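Local atomic coordinates of methyltransferase 1 (Methanosarcina barkeri, PDB entry 2I2X), a protein that transfers the methyl group of methanol to the cob(I)amide carried by its partner corrinoid protein MtaC, using a zinc site, in methanogenesis. Residues A[160-172]-A[186-200]. Sequence-based numbering, arbitrary orientation.
With ZN (zinc ion), chain Q; K (potassium ion), chain S.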
ATOM      1  N   LEU A 160     -12.169 -22.031  -4.558  1.00 12.72           N
ATOM      2  CA  LEU A 160     -13.407 -21.248  -4.504  1.00 12.29           C
ATOM      3  C   LEU A 160     -13.667 -20.691  -5.886  1.00 12.35           C
ATOM      4  O   LEU A 160     -12.727 -20.323  -6.608  1.00 13.57           O
ATOM      5  CB  LEU A 160     -13.319 -20.121  -3.462  1.00 11.66           C
ATOM      6  CG  LEU A 160     -12.690 -20.497  -2.097  1.00 11.90           C
ATOM      7  CD1 LEU A 160     -12.196 -19.270  -1.339  1.00 11.30           C
ATOM      8  CD2 LEU A 160     -13.580 -21.300  -1.191  1.00 10.19           C
ATOM      9  N   LEU A 161     -14.936 -20.627  -6.266  1.00 11.31           N
ATOM     10  CA  LEU A 161     -15.314 -20.150  -7.589  1.00 11.00           C
ATOM     11  C   LEU A 161     -16.217 -18.933  -7.471  1.00 10.41           C
ATOM     12  O   LEU A 161     -17.170 -18.955  -6.699  1.00 10.75           O
ATOM     13  CB  LEU A 161     -16.039 -21.260  -8.370  1.00 10.52           C
ATOM     14  CG  LEU A 161     -15.351 -22.624  -8.506  1.00 11.83           C
ATOM     15  CD1 LEU A 161     -16.245 -23.613  -9.241  1.00 13.53           C
ATOM     16  CD2 LEU A 161     -13.995 -22.500  -9.212  1.00 11.74           C
ATOM     17  N   SER A 162     -15.931 -17.889  -8.241  1.00  9.57           N
ATOM     18  CA  SER A 162     -16.674 -16.647  -8.180  1.00  9.40           C
ATOM     19  C   SER A 162     -16.691 -16.029  -9.567  1.00  9.35           C
ATOM     20  O   SER A 162     -15.938 -16.460 -10.459  1.00  9.14           O
ATOM     21  CB  SER A 162     -15.952 -15.674  -7.257  1.00  9.85           C
ATOM     22  OG  SER A 162     -16.304 -15.853  -5.898  1.00 12.17           O
ATOM     23  N   VAL A 163     -17.532 -15.008  -9.735  1.00  8.30           N
ATOM     24  CA  VAL A 163     -17.541 -14.172 -10.933  1.00  8.11           C
ATOM     25  C   VAL A 163     -18.127 -12.855 -10.490  1.00  8.38           C
ATOM     26  O   VAL A 163     -18.874 -12.817  -9.527  1.00  7.58           O
ATOM     27  CB  VAL A 163     -18.433 -14.763 -12.100  1.00  8.37           C
ATOM     28  CG1 VAL A 163     -19.791 -15.183 -11.610  1.00  5.71           C
ATOM     29  CG2 VAL A 163     -18.607 -13.740 -13.236  1.00  6.81           C
ATOM     30  N   GLU A 164     -17.786 -11.788 -11.188  1.00  8.88           N
ATOM     31  CA  GLU A 164     -18.502 -10.528 -11.045  1.00 10.80           C
ATOM     32  C   GLU A 164     -19.419 -10.396 -12.259  1.00 10.56           C
ATOM     33  O   GLU A 164     -18.989  -9.915 -13.304  1.00 10.67           O
ATOM     34  CB  GLU A 164     -17.526  -9.359 -11.043  1.00 10.47           C
ATOM     35  CG  GLU A 164     -16.238  -9.697 -10.388  1.00 15.30           C
ATOM     36  CD  GLU A 164     -15.654  -8.537  -9.619  1.00 20.53           C
ATOM     37  OE1 GLU A 164     -16.184  -7.421  -9.692  1.00 22.34           O
ATOM     38  OE2 GLU A 164     -14.635  -8.728  -8.930  1.00 24.60           O
ATOM     39  N   SER A 165     -20.661 -10.839 -12.136  1.00 10.66           N
ATOM     40  CA  SER A 165     -21.509 -10.973 -13.328  1.00 11.22           C
ATOM     41  C   SER A 165     -22.222  -9.685 -13.773  1.00 11.77           C
ATOM     42  O   SER A 165     -22.413  -8.777 -12.977  1.00 12.30           O
ATOM     43  CB  SER A 165     -22.453 -12.168 -13.220  1.00 10.49           C
ATOM     44  OG  SER A 165     -23.309 -12.086 -12.107  1.00 11.29           O
ATOM     45  N   MET A 166     -22.592  -9.624 -15.050  1.00 12.20           N
ATOM     46  CA  MET A 166     -23.004  -8.396 -15.698  1.00 12.51           C
ATOM     47  C   MET A 166     -24.526  -8.255 -15.938  1.00 12.46           C
ATOM     48  O   MET A 166     -24.981  -7.287 -16.574  1.00 11.59           O
ATOM     49  CB  MET A 166     -22.285  -8.270 -17.041  1.00 13.08           C
ATOM     50  CG  MET A 166     -20.768  -8.199 -17.025  1.00 15.71           C
ATOM     51  SD  MET A 166     -20.099  -8.191 -18.748  1.00 22.08           S
ATOM     52  CE  MET A 166     -20.743  -9.724 -19.452  1.00 17.47           C
ATOM     53  N   GLY A 167     -25.323  -9.193 -15.442  1.00 12.70           N
ATOM     54  CA  GLY A 167     -26.784  -9.069 -15.606  1.00 13.13           C
ATOM     55  C   GLY A 167     -27.318  -7.686 -15.241  1.00 13.06           C
ATOM     56  O   GLY A 167     -27.122  -7.209 -14.122  1.00 13.04           O
ATOM     57  N   GLY A 168     -27.986  -7.037 -16.182  1.00 13.05           N
ATOM     58  CA  GLY A 168     -28.599  -5.735 -15.919  1.00 13.45           C
ATOM     59  C   GLY A 168     -27.648  -4.546 -16.047  1.00 14.34           C
ATOM     60  O   GLY A 168     -28.047  -3.390 -15.835  1.00 15.08           O
ATOM     61  N   LYS A 169     -26.393  -4.808 -16.398  1.00 13.91           N
ATOM     62  CA  LYS A 169     -25.385  -3.762 -16.517  1.00 14.17           C
ATOM     63  C   LYS A 169     -25.776  -2.643 -17.503  1.00 14.11           C
ATOM     64  O   LYS A 169     -25.613  -1.451 -17.205  1.00 14.60           O
ATOM     65  CB  LYS A 169     -24.045  -4.417 -16.890  1.00 14.26           C
ATOM     66  CG  LYS A 169     -22.907  -3.496 -17.245  1.00 16.08           C
ATOM     67  CD  LYS A 169     -21.588  -4.272 -17.291  1.00 18.06           C
ATOM     68  CE  LYS A 169     -21.230  -4.774 -18.676  1.00 19.68           C
ATOM     69  NZ  LYS A 169     -20.321  -3.847 -19.384  1.00 20.36           N
ATOM     70  N   GLU A 170     -26.307  -3.022 -18.666  1.00 13.68           N
ATOM     71  CA  GLU A 170     -26.618  -2.069 -19.737  1.00 13.13           C
ATOM     72  C   GLU A 170     -27.721  -1.076 -19.343  1.00 13.01           C
ATOM     73  O   GLU A 170     -27.621   0.115 -19.629  1.00 13.09           O
ATOM     74  CB  GLU A 170     -26.940  -2.804 -21.063  1.00 12.83           C
ATOM     75  CG  GLU A 170     -28.365  -3.439 -21.225  1.00 14.95           C
ATOM     76  CD  GLU A 170     -28.699  -4.570 -20.219  1.00 16.89           C
ATOM     77  OE1 GLU A 170     -28.764  -4.305 -18.994  1.00 17.38           O
ATOM     78  OE2 GLU A 170     -28.947  -5.713 -20.660  1.00 15.52           O
ATOM     79  N   VAL A 171     -28.762  -1.557 -18.670  1.00 12.56           N
ATOM     80  CA  VAL A 171     -29.821  -0.659 -18.226  1.00 12.64           C
ATOM     81  C   VAL A 171     -29.402   0.159 -17.008  1.00 12.66           C
ATOM     82  O   VAL A 171     -29.796   1.327 -16.885  1.00 12.51           O
ATOM     83  CB  VAL A 171     -31.170  -1.392 -17.988  1.00 12.94           C
ATOM     84  CG1 VAL A 171     -32.240  -0.401 -17.535  1.00 11.82           C
ATOM     85  CG2 VAL A 171     -31.606  -2.088 -19.258  1.00 10.82           C
ATOM     86  N   PHE A 172     -28.602  -0.442 -16.123  1.00 12.89           N
ATOM     87  CA  PHE A 172     -28.012   0.287 -14.994  1.00 12.73           C
ATOM     88  C   PHE A 172     -27.173   1.487 -15.454  1.00 12.93           C
ATOM     89  O   PHE A 172     -27.315   2.594 -14.915  1.00 13.12           O
ATOM     90  CB  PHE A 172     -27.156  -0.621 -14.081  1.00 12.94           C
ATOM     91  CG  PHE A 172     -26.271   0.162 -13.140  1.00 11.92           C
ATOM     92  CD1 PHE A 172     -26.749   0.563 -11.896  1.00 10.13           C
ATOM     93  CD2 PHE A 172     -24.999   0.577 -13.542  1.00 11.31           C
ATOM     94  CE1 PHE A 172     -25.990   1.321 -11.053  1.00  7.73           C
ATOM     95  CE2 PHE A 172     -24.220   1.361 -12.704  1.00 11.84           C
ATOM     96  CZ  PHE A 172     -24.720   1.728 -11.450  1.00 10.84           C
ATOM     97  N   TYR A 186     -35.056  -1.957 -11.648  1.00  8.34           N
ATOM     98  CA  TYR A 186     -35.269  -2.937 -12.677  1.00  9.03           C
ATOM     99  C   TYR A 186     -33.960  -3.621 -13.049  1.00  8.80           C
ATOM    100  O   TYR A 186     -33.886  -4.861 -13.047  1.00  9.51           O
ATOM    101  CB  TYR A 186     -35.950  -2.279 -13.888  1.00  9.11           C
ATOM    102  CG  TYR A 186     -36.210  -3.175 -15.064  1.00 10.23           C
ATOM    103  CD1 TYR A 186     -37.098  -4.253 -14.976  1.00 12.76           C
ATOM    104  CD2 TYR A 186     -35.621  -2.909 -16.311  1.00 13.66           C
ATOM    105  CE1 TYR A 186     -37.388  -5.060 -16.111  1.00 11.67           C
ATOM    106  CE2 TYR A 186     -35.892  -3.717 -17.447  1.00 12.13           C
ATOM    107  CZ  TYR A 186     -36.773  -4.773 -17.325  1.00 11.99           C
ATOM    108  OH  TYR A 186     -37.010  -5.556 -18.416  1.00 12.64           O
ATOM    109  N   SER A 187     -32.942  -2.824 -13.375  1.00  8.21           N
ATOM    110  CA  SER A 187     -31.622  -3.359 -13.753  1.00  8.08           C
ATOM    111  C   SER A 187     -31.011  -4.262 -12.716  1.00  7.17           C
ATOM    112  O   SER A 187     -30.602  -5.381 -13.021  1.00  7.10           O
ATOM    113  CB  SER A 187     -30.619  -2.243 -14.099  1.00  8.05           C
ATOM    114  OG  SER A 187     -30.610  -1.253 -13.107  1.00  9.31           O
ATOM    115  N   ILE A 188     -30.991  -3.797 -11.481  1.00  6.95           N
ATOM    116  CA  ILE A 188     -30.313  -4.543 -10.428  1.00  7.37           C
ATOM    117  C   ILE A 188     -31.235  -5.607  -9.834  1.00  7.46           C
ATOM    118  O   ILE A 188     -30.930  -6.806  -9.825  1.00  7.73           O
ATOM    119  CB  ILE A 188     -29.790  -3.586  -9.279  1.00  7.40           C
ATOM    120  CG1 ILE A 188     -28.939  -2.438  -9.853  1.00  6.62           C
ATOM    121  CG2 ILE A 188     -29.083  -4.371  -8.217  1.00  5.18           C
ATOM    122  CD1 ILE A 188     -28.629  -1.341  -8.843  1.00  4.08           C
ATOM    123  N   GLY A 189     -32.358  -5.152  -9.306  1.00  7.78           N
ATOM    124  CA  GLY A 189     -33.316  -6.052  -8.661  1.00  8.47           C
ATOM    125  C   GLY A 189     -33.928  -7.087  -9.597  1.00  8.24           C
ATOM    126  O   GLY A 189     -33.999  -8.249  -9.250  1.00  8.23           O
ATOM    127  N   CYS A 190     -34.338  -6.690 -10.795  1.00  7.74           N
ATOM    128  CA  CYS A 190     -35.056  -7.641 -11.644  1.00  7.56           C
ATOM    129  C   CYS A 190     -34.152  -8.362 -12.635  1.00  7.42           C
ATOM    130  O   CYS A 190     -33.955  -9.586 -12.538  1.00  5.33           O
ATOM    131  CB  CYS A 190     -36.250  -6.960 -12.317  1.00  7.26           C
ATOM    132  SG  CYS A 190     -37.330  -6.147 -11.070  1.00  8.07           S
ATOM    133  N   LEU A 191     -33.579  -7.605 -13.574  1.00  8.10           N
ATOM    134  CA  LEU A 191     -32.766  -8.235 -14.585  1.00  8.98           C
ATOM    135  C   LEU A 191     -31.631  -8.952 -13.886  1.00  9.97           C
ATOM    136  O   LEU A 191     -31.435 -10.160 -14.103  1.00 11.29           O
ATOM    137  CB  LEU A 191     -32.246  -7.233 -15.588  1.00  8.98           C
ATOM    138  CG  LEU A 191     -33.248  -6.378 -16.360  1.00 10.36           C
ATOM    139  CD1 LEU A 191     -32.482  -5.465 -17.317  1.00  9.33           C
ATOM    140  CD2 LEU A 191     -34.295  -7.219 -17.127  1.00 10.34           C
ATOM    141  N   GLY A 192     -30.925  -8.238 -13.001  1.00 10.11           N
ATOM    142  CA  GLY A 192     -29.836  -8.829 -12.224  1.00  9.68           C
ATOM    143  C   GLY A 192     -30.201 -10.155 -11.588  1.00  9.83           C
ATOM    144  O   GLY A 192     -29.482 -11.137 -11.721  1.00 10.28           O
ATOM    145  N   SER A 193     -31.317 -10.187 -10.874  1.00 10.03           N
ATOM    146  CA  SER A 193     -31.733 -11.404 -10.177  1.00 10.06           C
ATOM    147  C   SER A 193     -32.000 -12.592 -11.136  1.00 10.42           C
ATOM    148  O   SER A 193     -31.653 -13.748 -10.845  1.00  9.99           O
ATOM    149  CB  SER A 193     -32.966 -11.101  -9.320  1.00 10.41           C
ATOM    150  OG  SER A 193     -32.645 -10.279  -8.177  1.00  9.20           O
ATOM    151  N   ILE A 194     -32.595 -12.299 -12.288  1.00 10.35           N
ATOM    152  CA  ILE A 194     -32.916 -13.342 -13.253  1.00 10.68           C
ATOM    153  C   ILE A 194     -31.600 -13.977 -13.790  1.00 10.82           C
ATOM    154  O   ILE A 194     -31.469 -15.201 -13.859  1.00 10.56           O
ATOM    155  CB  ILE A 194     -33.860 -12.777 -14.405  1.00 10.97           C
ATOM    156  CG1 ILE A 194     -35.267 -12.491 -13.888  1.00 10.31           C
ATOM    157  CG2 ILE A 194     -33.947 -13.702 -15.586  1.00  9.74           C
ATOM    158  CD1 ILE A 194     -35.918 -11.315 -14.581  1.00  9.30           C
ATOM    159  N   ASP A 195     -30.622 -13.146 -14.142  1.00 10.69           N
ATOM    160  CA  ASP A 195     -29.367 -13.670 -14.687  1.00 11.58           C
ATOM    161  C   ASP A 195     -28.599 -14.427 -13.606  1.00 11.85           C
ATOM    162  O   ASP A 195     -27.998 -15.472 -13.886  1.00 11.87           O
ATOM    163  CB  ASP A 195     -28.505 -12.561 -15.303  1.00 11.39           C
ATOM    164  CG  ASP A 195     -27.231 -13.091 -15.945  1.00 12.48           C
ATOM    165  OD1 ASP A 195     -27.284 -13.749 -17.022  1.00 10.00           O
ATOM    166  OD2 ASP A 195     -26.152 -12.824 -15.356  1.00 16.18           O
ATOM    167  N   MET A 196     -28.670 -13.921 -12.370  1.00 11.95           N
ATOM    168  CA  MET A 196     -27.975 -14.529 -11.261  1.00 12.64           C
ATOM    169  C   MET A 196     -28.443 -15.960 -11.069  1.00 13.22           C
ATOM    170  O   MET A 196     -27.634 -16.855 -10.842  1.00 13.57           O
ATOM    171  CB  MET A 196     -28.209 -13.741  -9.979  1.00 12.60           C
ATOM    172  CG  MET A 196     -27.438 -12.464  -9.864  1.00 12.54           C
ATOM    173  SD  MET A 196     -25.693 -12.723  -9.546  1.00 11.33           S
ATOM    174  CE  MET A 196     -25.710 -13.438  -7.906  1.00 11.13           C
ATOM    175  N   GLU A 197     -29.751 -16.190 -11.166  1.00 13.52           N
ATOM    176  CA  GLU A 197     -30.245 -17.554 -11.016  1.00 13.66           C
ATOM    177  C   GLU A 197     -29.794 -18.541 -12.110  1.00 12.80           C
ATOM    178  O   GLU A 197     -29.537 -19.695 -11.811  1.00 12.19           O
ATOM    179  CB  GLU A 197     -31.748 -17.584 -10.840  1.00 14.05           C
ATOM    180  CG  GLU A 197     -32.247 -19.004 -10.600  1.00 18.65           C
ATOM    181  CD  GLU A 197     -33.708 -19.187 -10.890  1.00 22.87           C
ATOM    182  OE1 GLU A 197     -34.237 -20.225 -10.444  1.00 23.86           O
ATOM    183  OE2 GLU A 197     -34.319 -18.296 -11.545  1.00 25.78           O
ATOM    184  N   LEU A 198     -29.676 -18.078 -13.351  1.00 12.81           N
ATOM    185  CA  LEU A 198     -29.202 -18.914 -14.452  1.00 13.41           C
ATOM    186  C   LEU A 198     -27.799 -19.387 -14.130  1.00 13.60           C
ATOM    187  O   LEU A 198     -27.538 -20.584 -13.948  1.00 14.74           O
ATOM    188  CB  LEU A 198     -29.144 -18.100 -15.751  1.00 13.72           C
ATOM    189  CG  LEU A 198     -29.267 -18.670 -17.182  1.00 14.68           C
ATOM    190  CD1 LEU A 198     -28.281 -17.962 -18.104  1.00 13.62           C
ATOM    191  CD2 LEU A 198     -29.111 -20.183 -17.314  1.00 13.99           C
ATOM    192  N   ILE A 199     -26.890 -18.431 -14.025  1.00 12.95           N
ATOM    193  CA  ILE A 199     -25.471 -18.753 -13.895  1.00 12.02           C
ATOM    194  C   ILE A 199     -25.107 -19.511 -12.613  1.00 11.59           C
ATOM    195  O   ILE A 199     -24.314 -20.460 -12.655  1.00 10.87           O
ATOM    196  CB  ILE A 199     -24.617 -17.499 -14.093  1.00 12.06           C
ATOM    197  CG1 ILE A 199     -24.927 -16.466 -13.006  1.00 11.60           C
ATOM    198  CG2 ILE A 199     -24.896 -16.914 -15.481  1.00 10.60           C
ATOM    199  CD1 ILE A 199     -24.041 -15.268 -13.059  1.00 15.25           C
ATOM    200  N   TRP A 200     -25.711 -19.133 -11.487  1.00 11.27           N
ATOM    201  CA  TRP A 200     -25.339 -19.773 -10.222  1.00 11.53           C
ATOM    202  C   TRP A 200     -25.838 -21.214 -10.064  1.00 12.20           C
ATOM    203  O   TRP A 200     -25.245 -22.006  -9.340  1.00 12.64           O
ATOM    204  CB  TRP A 200     -25.618 -18.862  -9.013  1.00 11.38           C
ATOM    205  CG  TRP A 200     -24.525 -17.786  -8.960  1.00 10.87           C
ATOM    206  CD1 TRP A 200     -24.621 -16.477  -9.391  1.00  9.74           C
ATOM    207  CD2 TRP A 200     -23.161 -17.975  -8.547  1.00  7.20           C
ATOM    208  NE1 TRP A 200     -23.403 -15.849  -9.253  1.00 10.54           N
ATOM    209  CE2 TRP A 200     -22.493 -16.742  -8.738  1.00  8.38           C
ATOM    210  CE3 TRP A 200     -22.451 -19.058  -8.011  1.00  6.76           C
ATOM    211  CZ2 TRP A 200     -21.141 -16.562  -8.407  1.00  7.43           C
ATOM    212  CZ3 TRP A 200     -21.093 -18.877  -7.670  1.00  6.75           C
ATOM    213  CH2 TRP A 200     -20.461 -17.639  -7.874  1.00  6.80           C
TER
HETATM  214 ZN    ZN Q 501     -15.515  -5.997  -8.266  1.00 20.92          ZN
HETATM  215  K     K S 511     -12.896  -7.044  -8.803  0.70 23.46           K
HETATM  216  O   HOH W   1     -25.460 -11.243 -13.238  1.00  2.00           O
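Leu161 and Ser162 meet the indole of Trp200 edge-on: the carbonyl O of Leu161 lies in the ring plane, 3.7 Å from Trp200 CH2. One residue on, Val163 CG1 packs 3.7 Å from CZ2 of the same indole. The side chain of Glu164 leaves the backbone away from helix 186-200, and its carboxylate binds zinc through OE1 (2.1 Å) and potassium through OE2; Cys220 and Cys269 also bind the zinc. Here the example exposes the logic of a TIM barrel: strand 160-163 belongs to the parallel barrel sheet, Glu164 follows on its C-terminal side, and helix 186-200 runs back outside it, the axes of strand and helix segments at 149°. Ser165 OG sits between its backbone N and carbonyl carbon (chi1 59°), which places it 3.4 Å from Ile199 CD1; it and Trp200 NE1 are both hydrogen-bonded to Asp217 OD2. A water donates to this OG and to Asp195 OD2 and accepts from Gly167 N, bridging loop and helix, while Asp195 OD1 forms a salt bridge with Arg130. Gly168 CA comes within 4.4 Å of Ser187 CA and sends a C-H toward Ser187 O. Gly168 occupies the N-cap position of the next helix, where the side chains of Val171 and Leu191 cross at about a right angle. Ser187 OG, hydrogen-bonded to Gly183 O, lies at the Phe172 ring edge, and Ile188 CD1 approaches Phe172 CD1 obliquely at 4.1 Å.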